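Local coordinates for protein xylosidase (Xanthomonas axonopodis pv. citri, PDB 6XN2) that belongs to glycoside hydrolase family 43 and probably cleaves xylose units from xylo-oligosaccharides in a pocket that binds beta-D-xylopyranose, at residues 172-177 with 266-271; 183-188 with 231-236. One frame throughout, in Å; residues are numbered along the deposited sequence.

Contact 1 of 2, residues 172-177 with 266-271; sequences AVLADD and GRYYLS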
# COMPACT_ATOMS: atom_id res chain seq x y z
N ALA A 172 0.74 6.07 1.48
CA ALA A 172 -0.51 6.14 0.72
C ALA A 172 -1.04 7.56 0.82
O ALA A 172 -1.22 8.08 1.92
CB ALA A 172 -1.53 5.14 1.24
N VAL A 173 -1.29 8.18 -0.33
CA VAL A 173 -1.77 9.56 -0.31
C VAL A 173 -3.23 9.64 -0.75
O VAL A 173 -3.57 9.33 -1.89
CB VAL A 173 -0.93 10.47 -1.21
CG1 VAL A 173 -1.53 11.86 -1.25
CG2 VAL A 173 0.49 10.52 -0.69
N LEU A 174 -4.09 10.05 0.18
CA LEU A 174 -5.51 10.16 -0.09
C LEU A 174 -5.87 11.55 -0.60
O LEU A 174 -5.63 12.56 0.07
CB LEU A 174 -6.32 9.85 1.17
CG LEU A 174 -7.79 10.28 1.13
CD1 LEU A 174 -8.56 9.46 0.10
CD2 LEU A 174 -8.44 10.20 2.50
N ALA A 175 -6.48 11.57 -1.77
CA ALA A 175 -7.02 12.82 -2.33
C ALA A 175 -8.44 12.91 -1.78
O ALA A 175 -9.32 12.32 -2.36
CB ALA A 175 -7.01 12.78 -3.83
N ASP A 176 -8.64 13.68 -0.72
CA ASP A 176 -9.94 13.80 -0.07
C ASP A 176 -10.89 14.56 -0.98
O ASP A 176 -10.45 15.38 -1.79
CB ASP A 176 -9.80 14.50 1.29
CG ASP A 176 -11.04 14.33 2.17
OD1 ASP A 176 -12.16 14.67 1.72
OD2 ASP A 176 -10.88 13.86 3.32
N ASP A 177 -12.17 14.31 -0.87
CA ASP A 177 -13.17 14.97 -1.67
C ASP A 177 -13.21 16.46 -1.40
O ASP A 177 -13.62 17.19 -2.25
CB ASP A 177 -14.54 14.42 -1.36
CG ASP A 177 -14.82 13.13 -2.05
OD1 ASP A 177 -14.17 12.85 -3.05
OD2 ASP A 177 -15.70 12.41 -1.60
N GLY A 266 -19.79 8.55 2.49
CA GLY A 266 -19.60 9.43 3.61
C GLY A 266 -18.75 8.92 4.73
O GLY A 266 -18.78 9.46 5.78
N ARG A 267 -18.02 7.85 4.47
CA ARG A 267 -17.14 7.30 5.51
C ARG A 267 -15.76 7.07 4.91
O ARG A 267 -15.64 7.02 3.70
CB ARG A 267 -17.71 5.98 6.01
CG ARG A 267 -18.71 6.16 7.14
CD ARG A 267 -18.34 5.29 8.31
NE ARG A 267 -19.07 5.85 9.43
CZ ARG A 267 -18.78 5.63 10.70
NH1 ARG A 267 -17.78 4.84 11.04
NH2 ARG A 267 -19.52 6.20 11.63
N TYR A 268 -14.77 7.04 5.77
CA TYR A 268 -13.41 6.72 5.38
C TYR A 268 -13.14 5.26 5.66
O TYR A 268 -13.46 4.77 6.74
CB TYR A 268 -12.40 7.61 6.11
CG TYR A 268 -12.52 9.07 5.74
CD1 TYR A 268 -13.39 9.91 6.42
CD2 TYR A 268 -11.77 9.60 4.69
CE1 TYR A 268 -13.51 11.25 6.07
CE2 TYR A 268 -11.89 10.94 4.34
CZ TYR A 268 -12.76 11.76 5.03
OH TYR A 268 -12.87 13.08 4.68
N TYR A 269 -12.57 4.56 4.69
CA TYR A 269 -12.22 3.16 4.84
C TYR A 269 -10.71 3.01 4.90
O TYR A 269 -10.03 3.28 3.92
CB TYR A 269 -12.76 2.32 3.67
CG TYR A 269 -14.27 2.15 3.62
CD1 TYR A 269 -15.10 3.21 3.27
CD2 TYR A 269 -14.85 0.92 3.87
CE1 TYR A 269 -16.47 3.06 3.21
CE2 TYR A 269 -16.23 0.75 3.81
CZ TYR A 269 -17.03 1.82 3.48
OH TYR A 269 -18.40 1.66 3.42
N LEU A 270 -10.19 2.62 6.06
CA LEU A 270 -8.78 2.31 6.20
C LEU A 270 -8.59 0.81 6.01
O LEU A 270 -9.18 0.03 6.74
CB LEU A 270 -8.25 2.73 7.57
CG LEU A 270 -6.85 2.20 7.90
CD1 LEU A 270 -5.84 2.88 6.99
CD2 LEU A 270 -6.52 2.42 9.36
N SER A 271 -7.78 0.41 5.03
CA SER A 271 -7.47 -1.00 4.85
C SER A 271 -5.96 -1.20 4.88
O SER A 271 -5.20 -0.27 4.62
CB SER A 271 -8.09 -1.54 3.54
OG SER A 271 -7.82 -0.70 2.42
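Tyr268 reaches from residues 266-271 to residues 172-177 through one long edge of its ring and the hydroxyl at its end. Its CG stands anti to the carbonyl carbon (chi1 -65°), which sends the ring across the gap; the gap is wide, since the closest CA atoms, those of Asp176 and Tyr268, are 9.6 Å apart. Partway along the ring, Tyr268 CE2 lies 4.0 Å from Leu174 CD2. The methyl sits near the ring plane, so this is packing against an edge, and the two side chains run roughly perpendicular. At the end of the ring, Tyr268 OH donates a short hydrogen bond of 2.5 Å to Asp176 OD2, entering on the syn lone pair, with the carboxylate plane turned 57° from the ring. Asp176 OD1 takes Asp178 N, so both oxygens of this buried carboxylate have donors. An aspartate suits the place because it accepts twice on a short stem, while tyrosine alone among the aromatic residues offers both an oily edge and a phenol of this length. The brevity of the bond is consistent with a strong interaction that would help stabilise the buried charge.

Further along, Tyr269 turns to the other face of its strand and stacks on His262, whereas Leu270 again joins Tyr268's side, packing on Val261. In the five-bladed propeller of family 43, strand 172-175 faces strands 257-264 and 267-273 of the next blade; Leu174 also rests on Val261, and Gln263 touches both Asp176 and Tyr268.

Contact 2 of 2, residues 183-188 with 231-236; sequences LYFGGI and EPSREV
Ser233 OG is gripped by two polar groups, Asn199 OD1 and Arg218 NE, while its residue also leans on the Phe185 ring across the contact. Phe185 CZ comes to 3.7 Å from Ser233 OG and to 3.8 Å from Ser233 CB, so the short side chain meets the far end of the ring obliquely with both its atoms. A serine fits here: it is small enough to let the ring approach, and its hydroxyl is satisfied by Asn199 and Arg218. Phe185 reaches this point with CG between the backbone N and the carbonyl carbon (chi1 59°), and its ring also makes an edge-to-face contact with Tyr167.

On the other face of the strand, Tyr184 presents the edge of its ring to Val236, with Tyr184 CD2 4.3 Å from Val236 CG2. This is a loose apolar contact suited to a branched aliphatic residue, and it leaves the phenol end to bond Pro288 O. Within residues 231-236, Arg234 NH2 forms a salt bridge with Glu231 OE1 at 3.3 Å, in which the hydrogen bond is weak, and Arg234 makes a cation-pi contact with Tyr289.

Strand 218-221 runs between the two segments in the sheet, so these side chains meet over the intervening strand: Tyr184 and Val236 both pack on Val219, and Phe185 touches Arg218. Tyr184 extends further, to Pro259 and Val261 of strand 257-264.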
# COMPACT_ATOMS: atom_id res chain seq x y z
N LEU A 183 -1.27 12.04 3.84
CA LEU A 183 -0.29 10.98 3.69
C LEU A 183 -0.41 9.99 4.83
O LEU A 183 -0.42 10.37 6.00
CB LEU A 183 1.13 11.56 3.62
CG LEU A 183 2.27 10.52 3.64
CD1 LEU A 183 2.27 9.66 2.38
CD2 LEU A 183 3.61 11.20 3.86
N TYR A 184 -0.53 8.71 4.48
CA TYR A 184 -0.53 7.62 5.45
C TYR A 184 0.73 6.82 5.25
O TYR A 184 1.14 6.60 4.12
CB TYR A 184 -1.75 6.72 5.28
CG TYR A 184 -3.07 7.43 5.49
CD1 TYR A 184 -3.67 8.15 4.46
CD2 TYR A 184 -3.72 7.37 6.73
CE1 TYR A 184 -4.89 8.80 4.66
CE2 TYR A 184 -4.93 8.01 6.93
CZ TYR A 184 -5.51 8.73 5.89
OH TYR A 184 -6.71 9.37 6.09
N PHE A 185 1.35 6.37 6.34
CA PHE A 185 2.51 5.51 6.20
C PHE A 185 2.75 4.61 7.41
O PHE A 185 2.16 4.79 8.48
CB PHE A 185 3.76 6.35 5.89
CG PHE A 185 4.11 7.40 6.93
CD1 PHE A 185 3.53 8.66 6.89
CD2 PHE A 185 5.08 7.14 7.90
CE1 PHE A 185 3.86 9.63 7.82
CE2 PHE A 185 5.42 8.12 8.83
CZ PHE A 185 4.81 9.36 8.80
N GLY A 186 3.63 3.63 7.22
CA GLY A 186 4.01 2.74 8.29
C GLY A 186 4.06 1.27 7.92
O GLY A 186 3.29 0.78 7.09
N GLY A 187 4.99 0.57 8.53
CA GLY A 187 5.08 -0.87 8.42
C GLY A 187 5.97 -1.33 9.55
O GLY A 187 7.03 -0.74 9.76
N ILE A 188 5.56 -2.36 10.26
CA ILE A 188 6.37 -2.89 11.33
C ILE A 188 7.37 -3.92 10.81
O ILE A 188 7.54 -4.04 9.63
CB ILE A 188 5.55 -3.41 12.52
CG1 ILE A 188 4.64 -4.55 12.11
CG2 ILE A 188 4.77 -2.27 13.15
CD1 ILE A 188 3.95 -5.19 13.27
N GLU A 231 1.92 19.20 8.74
CA GLU A 231 1.92 19.03 10.17
C GLU A 231 2.66 17.76 10.52
O GLU A 231 2.79 16.91 9.71
CB GLU A 231 0.49 18.86 10.63
CG GLU A 231 -0.08 17.51 10.21
CD GLU A 231 -1.56 17.41 10.30
OE1 GLU A 231 -2.13 18.14 11.08
OE2 GLU A 231 -2.14 16.58 9.64
N PRO A 232 3.09 17.60 11.78
CA PRO A 232 3.68 16.33 12.22
C PRO A 232 2.65 15.20 12.12
O PRO A 232 1.46 15.45 12.32
CB PRO A 232 4.08 16.59 13.68
CG PRO A 232 4.11 18.08 13.82
CD PRO A 232 3.10 18.61 12.85
N SER A 233 3.07 14.00 11.80
CA SER A 233 2.13 12.93 11.66
C SER A 233 1.56 12.51 12.99
O SER A 233 2.17 12.66 13.99
CB SER A 233 2.77 11.73 10.97
OG SER A 233 3.36 10.89 11.89
N ARG A 234 0.38 11.95 12.96
CA ARG A 234 -0.27 11.47 14.15
C ARG A 234 -0.49 10.00 14.03
O ARG A 234 -0.51 9.47 12.96
CB ARG A 234 -1.60 12.15 14.33
CG ARG A 234 -1.63 13.62 14.10
CD ARG A 234 -3.00 14.17 14.43
NE ARG A 234 -3.26 15.46 13.81
CZ ARG A 234 -4.46 16.00 13.67
NH1 ARG A 234 -5.53 15.37 14.08
NH2 ARG A 234 -4.59 17.17 13.10
N GLU A 235 -0.69 9.33 15.13
CA GLU A 235 -0.95 7.92 15.04
C GLU A 235 -2.39 7.72 14.69
O GLU A 235 -3.22 8.43 15.14
CB GLU A 235 -0.67 7.19 16.34
CG GLU A 235 -0.72 5.68 16.17
CD GLU A 235 -0.25 4.92 17.36
OE1 GLU A 235 -0.47 5.39 18.47
OE2 GLU A 235 0.30 3.85 17.18
N VAL A 236 -2.65 6.77 13.80
CA VAL A 236 -4.01 6.37 13.45
C VAL A 236 -4.42 5.21 14.34
O VAL A 236 -3.74 4.18 14.36
CB VAL A 236 -4.12 5.94 11.98
CG1 VAL A 236 -5.55 5.51 11.69
CG2 VAL A 236 -3.67 7.05 11.04

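In the fold
The centres of the two contacts lie 14 Å apart, and both segments of contact 2 fall between the two segments of contact 1 in the sequence. They meet through strands 172-175 and 181-185, antiparallel neighbours: Ala172 N is 2.7 Å from Tyr184 O, a probable hydrogen bond, and Leu174 CB packs at 3.9 Å on Tyr184 CE1. Contact 2 joins the second and fourth strands of one propeller blade, whereas contact 1 ties that blade's first strand to the following blade. Ile169 and Asp170, just ahead of strand 172-175, line the xylose pocket, as does Glu257 at the start of strand 257-264, so both blades contribute to the substrate site.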